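Long-range contacts in pirin-like protein YhaK (Escherichia coli, PDB 2VEC), which is a monomeric cytoplasmic bicupin of the pirin family that lacks quercetin 2,3-dioxygenase activity and carries a redox-sensitive cysteine: residues E69-G74 with Y124-L129; V90-E95 with P134-Q139. All coordinates share one frame; numbering follows the deposited sequence.

Contact 1. Residues E69-G74 with Y124-L129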
loop_
_atom_site.group_PDB
_atom_site.type_symbol
_atom_site.label_atom_id
_atom_site.label_comp_id
_atom_site.label_asym_id
_atom_site.label_seq_id
_atom_site.Cartn_x
_atom_site.Cartn_y
_atom_site.Cartn_z
ATOM N N GLU A 69 0.034 0.345 -11.185
ATOM C CA GLU A 69 0.436 0.773 -12.515
ATOM C C GLU A 69 1.394 -0.231 -13.103
ATOM O O GLU A 69 2.078 -0.955 -12.365
ATOM C CB GLU A 69 1.068 2.164 -12.460
ATOM C CG GLU A 69 0.026 3.287 -12.164
ATOM C CD GLU A 69 -0.974 3.460 -13.318
ATOM O OE1 GLU A 69 -0.517 3.635 -14.491
ATOM O OE2 GLU A 69 -2.205 3.400 -13.063
ATOM N N VAL A 70 1.403 -0.299 -14.431
ATOM C CA VAL A 70 2.305 -1.169 -15.172
ATOM C C VAL A 70 3.095 -0.275 -16.121
ATOM O O VAL A 70 2.495 0.438 -16.915
ATOM C CB VAL A 70 1.509 -2.255 -15.958
ATOM C CG1 VAL A 70 2.423 -3.110 -16.847
ATOM C CG2 VAL A 70 0.697 -3.157 -15.002
ATOM N N LEU A 71 4.428 -0.314 -16.028
ATOM C CA LEU A 71 5.333 0.350 -16.984
ATOM C C LEU A 71 5.950 -0.664 -17.948
ATOM O O LEU A 71 6.493 -1.682 -17.504
ATOM C CB LEU A 71 6.470 1.058 -16.230
ATOM C CG LEU A 71 6.330 2.490 -15.702
ATOM C CD1 LEU A 71 7.594 2.854 -14.922
ATOM C CD2 LEU A 71 6.130 3.503 -16.828
ATOM N N ALA A 72 5.885 -0.374 -19.255
ATOM C CA ALA A 72 6.442 -1.246 -20.304
ATOM C C ALA A 72 7.987 -1.299 -20.265
ATOM O O ALA A 72 8.622 -0.367 -19.737
ATOM C CB ALA A 72 5.957 -0.768 -21.680
ATOM N N PRO A 73 8.594 -2.394 -20.791
ATOM C CA PRO A 73 10.065 -2.445 -20.990
ATOM C C PRO A 73 10.646 -1.103 -21.482
ATOM O O PRO A 73 10.064 -0.477 -22.384
ATOM C CB PRO A 73 10.234 -3.510 -22.090
ATOM C CG PRO A 73 9.027 -4.398 -21.988
ATOM C CD PRO A 73 7.921 -3.662 -21.187
ATOM N N GLY A 74 11.744 -0.641 -20.858
ATOM C CA GLY A 74 12.303 0.687 -21.213
ATOM C C GLY A 74 11.567 1.944 -20.686
ATOM O O GLY A 74 12.149 3.033 -20.683
ATOM N N TYR A 124 10.173 14.097 -8.632
ATOM C CA TYR A 124 10.441 12.685 -8.442
ATOM C C TYR A 124 10.167 11.898 -9.707
ATOM O O TYR A 124 9.147 12.102 -10.360
ATOM C CB TYR A 124 9.546 12.133 -7.297
ATOM C CG TYR A 124 9.866 12.756 -5.961
ATOM C CD1 TYR A 124 10.811 12.179 -5.101
ATOM C CD2 TYR A 124 9.246 13.951 -5.559
ATOM C CE1 TYR A 124 11.115 12.780 -3.841
ATOM C CE2 TYR A 124 9.551 14.548 -4.341
ATOM C CZ TYR A 124 10.479 13.965 -3.488
ATOM O OH TYR A 124 10.763 14.597 -2.286
ATOM N N SER A 125 11.058 10.972 -10.032
ATOM C CA SER A 125 10.897 10.177 -11.242
ATOM C C SER A 125 10.995 8.688 -10.952
ATOM O O SER A 125 11.639 8.268 -9.988
ATOM C CB SER A 125 11.920 10.594 -12.301
ATOM O OG SER A 125 13.192 10.047 -12.030
ATOM N N GLU A 126 10.343 7.896 -11.794
ATOM C CA GLU A 126 10.274 6.457 -11.607
ATOM C C GLU A 126 10.542 5.812 -12.952
ATOM O O GLU A 126 9.810 6.070 -13.903
ATOM C CB GLU A 126 8.888 6.062 -11.072
ATOM C CG GLU A 126 8.494 4.596 -11.323
ATOM C CD GLU A 126 7.194 4.187 -10.625
ATOM O OE1 GLU A 126 6.236 4.993 -10.579
ATOM O OE2 GLU A 126 7.137 3.044 -10.117
ATOM N N HIS A 127 11.605 5.014 -13.038
ATOM C CA HIS A 127 11.997 4.384 -14.315
ATOM C C HIS A 127 12.023 2.876 -14.196
ATOM O O HIS A 127 12.556 2.341 -13.221
ATOM C CB HIS A 127 13.411 4.781 -14.772
ATOM C CG HIS A 127 13.658 6.255 -14.891
ATOM N ND1 HIS A 127 12.668 7.209 -14.756
ATOM C CD2 HIS A 127 14.802 6.936 -15.158
ATOM C CE1 HIS A 127 13.194 8.412 -14.923
ATOM N NE2 HIS A 127 14.486 8.275 -15.165
ATOM N N ASN A 128 11.506 2.188 -15.210
ATOM C CA ASN A 128 11.651 0.743 -15.277
ATOM C C ASN A 128 13.102 0.395 -15.666
ATOM O O ASN A 128 13.586 0.833 -16.704
ATOM C CB ASN A 128 10.639 0.164 -16.278
ATOM C CG ASN A 128 10.675 -1.354 -16.357
ATOM O OD1 ASN A 128 11.566 -2.005 -15.774
ATOM N ND2 ASN A 128 9.704 -1.936 -17.108
ATOM N N LEU A 129 13.787 -0.381 -14.820
ATOM C CA LEU A 129 15.192 -0.720 -15.064
ATOM C C LEU A 129 15.419 -1.745 -16.181
ATOM O O LEU A 129 16.553 -1.876 -16.671
ATOM C CB LEU A 129 15.870 -1.187 -13.770
ATOM C CG LEU A 129 16.338 -0.084 -12.811
ATOM C CD1 LEU A 129 16.561 -0.635 -11.409
ATOM C CD2 LEU A 129 17.619 0.551 -13.363
#
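The carboxamide nitrogen of N128 reaches two successive backbone carbonyls where strand 63-71 runs out into a turn. Its ND2 lies 3.2 Å from L71 O and equally 3.2 Å from A72 O; both hydrogen bonds are bent and weak. A further bond from ND2 to K133 O and one from S130 N to the side-chain OD1 fix the rotation of the amide, which thereby ties the end of strand 63-71 and the turn at A72-G74 to the loop leading into strand 135-143. With CG anti to the backbone N (chi1 -177°), the N128 side chain is carried straight out from its strand toward these carbonyls.

Beyond the amide the contact is van der Waals packing. The CB atoms of L71 and N128 approach to 4.3 Å, while L71 CD1 lies against the E126-N128 backbone, 4.0 Å from E126 O, and meets the side-chain methylene E126 CG at 4.1 Å. The extended E126 chain then passes L71, and its OE2 forms a salt bridge with R137 NE and a hydrogen bond with Y98 OH.

The axes of the short strand segments come no nearer than 8.6 Å and are inclined at 58°, so the two strands are not paired: 63-71 belongs to the six-stranded sheet of the N-terminal cupin and 124-128 to the facing four-stranded one. F77 of strand 76-80 packs on both L71 and E126, and L135 of strand 135-143 on L71 and N128.

Contact 2. Residues V90-E95 with P134-Q139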
loop_
_atom_site.group_PDB
_atom_site.type_symbol
_atom_site.label_atom_id
_atom_site.label_comp_id
_atom_site.label_asym_id
_atom_site.label_seq_id
_atom_site.Cartn_x
_atom_site.Cartn_y
_atom_site.Cartn_z
ATOM N N VAL A 90 4.952 -0.604 -3.458
ATOM C CA VAL A 90 5.151 -1.999 -3.228
ATOM C C VAL A 90 5.375 -2.546 -4.625
ATOM O O VAL A 90 4.479 -2.500 -5.475
ATOM C CB VAL A 90 3.903 -2.631 -2.584
ATOM C CG1 VAL A 90 4.060 -4.174 -2.430
ATOM C CG2 VAL A 90 3.595 -1.932 -1.240
ATOM N N ILE A 91 6.602 -2.960 -4.880
ATOM C CA ILE A 91 6.936 -3.558 -6.177
ATOM C C ILE A 91 6.407 -4.979 -6.247
ATOM O O ILE A 91 6.816 -5.842 -5.480
ATOM C CB ILE A 91 8.429 -3.584 -6.461
ATOM C CG1 ILE A 91 9.085 -2.228 -6.129
ATOM C CG2 ILE A 91 8.660 -3.938 -7.954
ATOM C CD1 ILE A 91 8.486 -1.039 -6.880
ATOM N N LEU A 92 5.524 -5.207 -7.208
ATOM C CA LEU A 92 4.906 -6.506 -7.448
ATOM C C LEU A 92 5.621 -7.329 -8.505
ATOM O O LEU A 92 5.612 -8.556 -8.422
ATOM C CB LEU A 92 3.435 -6.311 -7.864
ATOM C CG LEU A 92 2.650 -5.570 -6.769
ATOM C CD1 LEU A 92 1.243 -5.221 -7.303
ATOM C CD2 LEU A 92 2.544 -6.417 -5.483
ATOM N N ASP A 93 6.197 -6.683 -9.518
ATOM C CA ASP A 93 6.883 -7.436 -10.575
ATOM C C ASP A 93 7.865 -6.493 -11.176
ATOM O O ASP A 93 7.562 -5.317 -11.339
ATOM C CB ASP A 93 5.898 -7.994 -11.662
ATOM C CG ASP A 93 6.578 -8.873 -12.731
ATOM O OD1 ASP A 93 7.369 -9.815 -12.418
ATOM O OD2 ASP A 93 6.221 -8.669 -13.927
ATOM N N GLY A 94 9.054 -7.013 -11.467
ATOM C CA GLY A 94 10.105 -6.234 -12.104
ATOM C C GLY A 94 10.972 -5.423 -11.151
ATOM O O GLY A 94 11.133 -5.775 -9.990
ATOM N N GLU A 95 11.515 -4.325 -11.660
ATOM C CA GLU A 95 12.486 -3.518 -10.939
ATOM C C GLU A 95 12.426 -2.106 -11.473
ATOM O O GLU A 95 12.201 -1.875 -12.665
ATOM C CB GLU A 95 13.932 -4.080 -11.097
ATOM C CG GLU A 95 14.245 -4.640 -12.457
ATOM C CD GLU A 95 15.711 -4.962 -12.669
ATOM O OE1 GLU A 95 16.535 -4.748 -11.745
ATOM O OE2 GLU A 95 16.032 -5.426 -13.788
ATOM N N PRO A 134 8.534 -5.824 -18.393
ATOM C CA PRO A 134 7.782 -4.734 -17.757
ATOM C C PRO A 134 7.900 -4.697 -16.261
ATOM O O PRO A 134 8.524 -5.558 -15.639
ATOM C CB PRO A 134 6.319 -5.034 -18.117
ATOM C CG PRO A 134 6.363 -6.592 -18.111
ATOM C CD PRO A 134 7.624 -6.935 -18.803
ATOM N N LEU A 135 7.267 -3.657 -15.686
ATOM C CA LEU A 135 7.201 -3.406 -14.205
ATOM C C LEU A 135 5.771 -3.165 -13.668
ATOM O O LEU A 135 5.003 -2.411 -14.265
ATOM C CB LEU A 135 8.048 -2.181 -13.826
ATOM C CG LEU A 135 7.858 -1.444 -12.484
ATOM C CD1 LEU A 135 8.546 -2.126 -11.292
ATOM C CD2 LEU A 135 8.378 -0.018 -12.597
ATOM N N THR A 136 5.420 -3.778 -12.523
ATOM C CA THR A 136 4.111 -3.594 -11.896
ATOM C C THR A 136 4.295 -3.184 -10.434
ATOM O O THR A 136 5.061 -3.796 -9.703
ATOM C CB THR A 136 3.256 -4.875 -11.896
ATOM O OG1 THR A 136 3.149 -5.405 -13.220
ATOM C CG2 THR A 136 1.809 -4.578 -11.337
ATOM N N ARG A 137 3.615 -2.140 -10.008
ATOM C CA ARG A 137 3.797 -1.727 -8.638
ATOM C C ARG A 137 2.548 -1.063 -8.107
ATOM O O ARG A 137 1.821 -0.425 -8.865
ATOM C CB ARG A 137 5.010 -0.827 -8.476
ATOM C CG ARG A 137 4.973 0.472 -9.228
ATOM C CD ARG A 137 4.613 1.590 -8.292
ATOM N NE ARG A 137 4.487 2.819 -9.084
ATOM C CZ ARG A 137 3.332 3.332 -9.482
ATOM N NH1 ARG A 137 2.194 2.739 -9.148
ATOM N NH2 ARG A 137 3.327 4.453 -10.189
ATOM N N MET A 138 2.308 -1.240 -6.818
ATOM C CA MET A 138 1.151 -0.633 -6.164
ATOM C C MET A 138 1.719 0.550 -5.393
ATOM O O MET A 138 2.876 0.518 -4.961
ATOM C CB MET A 138 0.495 -1.641 -5.251
ATOM C CG MET A 138 -0.596 -1.051 -4.355
ATOM S SD MET A 138 -1.661 -2.339 -3.679
ATOM C CE MET A 138 -2.563 -2.902 -5.141
ATOM N N GLN A 139 0.945 1.618 -5.308
ATOM C CA GLN A 139 1.451 2.879 -4.735
ATOM C C GLN A 139 0.361 3.432 -3.888
ATOM O O GLN A 139 -0.809 3.432 -4.319
ATOM C CB GLN A 139 1.832 3.843 -5.873
ATOM C CG GLN A 139 2.268 5.218 -5.375
ATOM C CD GLN A 139 2.715 6.116 -6.486
ATOM O OE1 GLN A 139 1.935 6.918 -6.982
ATOM N NE2 GLN A 139 3.968 5.982 -6.901
HETATM O O HOH W 1 4.952 -6.713 -14.786
HETATM O O HOH W 2 11.072 -4.486 -14.742
#
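A classic beta bulge interrupts the antiparallel pairing of strands 85-93 and 135-143: L92 and D93 both face T136. T136 O accepts from L92 N at 2.9 Å and from D93 N at 3.1 Å, so one carbonyl is gripped by two consecutive amides, and T136 N returns a nearly straight bond (170°) to D93 O. On the regular side of the bulge, V90 and M138 form a hydrogen-bonded pair, V90 N to M138 O and M138 N to V90 O, both 2.8 Å. I91 and R137 make the non-hydrogen-bonded pair between.

The side chains divide between two faces. Where V90, D93, T136 and M138 point, L92 CD1 lies between T136 CG2 and M138 CB, at 4.1 and 4.2 Å. At the end of this row a water donates to both D93 OD2 and T136 OG1; the hydroxyl also bonds to L41 O. On the I91 and R137 face, I91 CG2 meets L135 CD1 at 3.8 Å and its CD1 rests on R137 CB. L135 CG is anti to the backbone N (chi1 162°), and CD1 reaches under the D93-E95 backbone, 3.3 Å from D93 O. Beyond the bulge G94 has a positive phi (85°), which favours glycine, and its lack of a side chain leaves room for P134 O and L135 CA; a second water joins E95 N to P134 O.

Beyond CB the R137 chain bends at chi2 and leaves the contact; its NH1 hydrogen-bonds N67 OD1, with Q139 NE2 above one guanidinium face, displaced toward the rim. In the six-stranded sheet, 135-143 lies between 85-93 and 63-71, while 112-116 borders 85-93 on its other edge. I209 and strand 247-254 of the second cupin domain pack on L92 and M138.

The two contacts lie about 9 Å apart, centre to centre, on the same side of the chain's centre, and all four segments belong to the N-terminal cupin. Along the chain they interleave: 69-74, 90-95, 124-129, 134-139. Strands 63-71 and 135-143 are neighbours in the six-stranded sheet, where L135 N and L71 O probably hydrogen-bond, and strand 124-128 in the opposing sheet leads by a short loop into 135-143. Contact 2 is thus pairing within one sheet, whereas contact 1 joins the two facing sheets through buried residues and is the more peripheral, its centre about 18 Å from the chain centre against about 12 Å for contact 2.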